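Local structure of Sso-CP2 metallo-carboxypetidase (Sulfolobus solfataricus, 4MMO) at residues I68-D73 against S103-T108. The protein is a zinc metallopeptidase of the M20 family, probably a carboxypeptidase that removes residues from the C-terminal ends of peptides. Residues are numbered along the deposited sequence; the frame is centred on the assembly and turned at random.
Sequences IYNHYD and SDNKGT
H71 NE2 and D104 OD1 come within 2.8 Å of each other because both bind the same zinc ion, whose third protein ligand is E163. The D104 carboxylate meets the edge of the imidazole with its plane 87° from that of the ring. Over one ring face lies N105 CB, 3.5 Å from the centroid in a CH-pi contact. The other ring nitrogen, H71 ND1, donates in the ring plane to D73 O (2.9 Å), fixing the ring's rotation and leaving NE2 for zinc. N105, which follows a cis peptide bond after D104, extends its CG opposite the backbone N (chi1 -178°), bringing OD1 to strand 65-71. There OD1 accepts two bonds: a nearly straight one from N70 ND2 (2.9 Å), tilted from the carbonyl plane, and a longer one from H71 N (3.3 Å), on a lone pair. N105 ND2 bonds E163 O, so one amide ties together segments carrying all three zinc ligands. A water donates to H71 O and D73 O and accepts from N105 N. Replacing H71 with alanine removes a zinc ligand and is likely to leave the metal less firmly held. Together, the ND1 bond and the N105 amide hold NE2 and D104 OD1 in position on the zinc.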
# COMPACT_ATOMS: atom_id res chain seq x y z
N ILE A 68 -13.45 36.50 11.82
CA ILE A 68 -13.77 35.73 10.62
C ILE A 68 -12.56 34.91 10.17
O ILE A 68 -11.49 35.47 9.91
CB ILE A 68 -14.24 36.64 9.47
CG1 ILE A 68 -15.51 37.38 9.90
CG2 ILE A 68 -14.48 35.83 8.19
CD1 ILE A 68 -16.11 38.28 8.83
N TYR A 69 -12.74 33.60 10.06
CA TYR A 69 -11.69 32.69 9.64
C TYR A 69 -11.95 32.14 8.24
O TYR A 69 -13.06 31.70 7.93
CB TYR A 69 -11.56 31.52 10.63
CG TYR A 69 -10.71 30.36 10.14
CD1 TYR A 69 -11.27 29.34 9.38
CD2 TYR A 69 -9.35 30.30 10.43
CE1 TYR A 69 -10.50 28.29 8.93
CE2 TYR A 69 -8.57 29.24 9.98
CZ TYR A 69 -9.15 28.24 9.22
OH TYR A 69 -8.40 27.19 8.76
N ASN A 70 -10.92 32.19 7.40
CA ASN A 70 -10.94 31.52 6.10
C ASN A 70 -9.53 31.03 5.78
O ASN A 70 -8.59 31.36 6.51
CB ASN A 70 -11.44 32.47 5.01
CG ASN A 70 -12.93 32.73 5.09
OD1 ASN A 70 -13.36 33.81 5.51
ND2 ASN A 70 -13.73 31.76 4.68
N HIS A 71 -9.37 30.25 4.72
CA HIS A 71 -8.03 29.81 4.32
C HIS A 71 -7.83 29.99 2.82
O HIS A 71 -8.71 29.66 2.03
CB HIS A 71 -7.77 28.37 4.74
CG HIS A 71 -8.68 27.37 4.10
ND1 HIS A 71 -8.47 26.86 2.85
CD2 HIS A 71 -9.81 26.78 4.57
CE1 HIS A 71 -9.43 26.00 2.55
NE2 HIS A 71 -10.25 25.93 3.58
N TYR A 72 -6.67 30.53 2.46
CA TYR A 72 -6.37 30.84 1.06
C TYR A 72 -5.68 29.68 0.34
O TYR A 72 -5.53 29.71 -0.88
CB TYR A 72 -5.54 32.12 0.95
CG TYR A 72 -4.18 32.07 1.63
CD1 TYR A 72 -3.06 31.60 0.95
CD2 TYR A 72 -4.03 32.51 2.93
CE1 TYR A 72 -1.82 31.56 1.56
CE2 TYR A 72 -2.79 32.47 3.56
CZ TYR A 72 -1.69 31.99 2.87
OH TYR A 72 -0.47 31.96 3.49
N ASP A 73 -5.26 28.66 1.09
CA ASP A 73 -4.64 27.50 0.48
C ASP A 73 -5.70 26.55 -0.04
O ASP A 73 -6.82 26.51 0.47
CB ASP A 73 -3.72 26.77 1.47
CG ASP A 73 -4.48 26.20 2.66
OD1 ASP A 73 -5.23 26.96 3.30
OD2 ASP A 73 -4.33 24.99 2.96
N SER A 103 -14.96 26.49 -4.37
CA SER A 103 -15.83 26.20 -3.24
C SER A 103 -15.05 26.23 -1.92
O SER A 103 -15.46 26.90 -0.97
CB SER A 103 -16.46 24.82 -3.43
OG SER A 103 -17.26 24.46 -2.31
N ASP A 104 -13.93 25.52 -1.89
CA ASP A 104 -13.10 25.38 -0.69
C ASP A 104 -11.74 26.01 -0.97
O ASP A 104 -10.87 25.33 -1.51
CB ASP A 104 -12.94 23.88 -0.37
CG ASP A 104 -12.04 23.62 0.83
OD1 ASP A 104 -11.78 24.54 1.63
OD2 ASP A 104 -11.59 22.46 0.98
N ASN A 105 -11.50 27.27 -0.60
CA ASN A 105 -12.39 28.11 0.22
C ASN A 105 -12.32 29.57 -0.24
O ASN A 105 -12.65 30.49 0.51
CB ASN A 105 -11.96 27.98 1.69
CG ASN A 105 -12.84 28.77 2.65
OD1 ASN A 105 -12.33 29.52 3.49
ND2 ASN A 105 -14.16 28.62 2.54
N LYS A 106 -11.89 29.79 -1.48
CA LYS A 106 -11.65 31.16 -1.97
C LYS A 106 -12.92 31.94 -2.31
O LYS A 106 -13.00 33.14 -2.05
CB LYS A 106 -10.74 31.14 -3.20
CG LYS A 106 -9.33 30.66 -2.92
CD LYS A 106 -8.46 30.80 -4.15
CE LYS A 106 -7.02 30.38 -3.88
NZ LYS A 106 -6.20 30.42 -5.12
N GLY A 107 -13.89 31.27 -2.92
CA GLY A 107 -15.15 31.92 -3.27
C GLY A 107 -15.84 32.46 -2.02
O GLY A 107 -16.26 33.62 -1.98
N THR A 108 -15.94 31.62 -1.00
CA THR A 108 -16.57 32.01 0.26
C THR A 108 -15.74 33.10 0.94
O THR A 108 -16.29 34.01 1.56
CB THR A 108 -16.71 30.81 1.21
OG1 THR A 108 -17.46 29.78 0.55
CG2 THR A 108 -17.42 31.21 2.50
O HOH W 1 -8.81 28.34 -0.40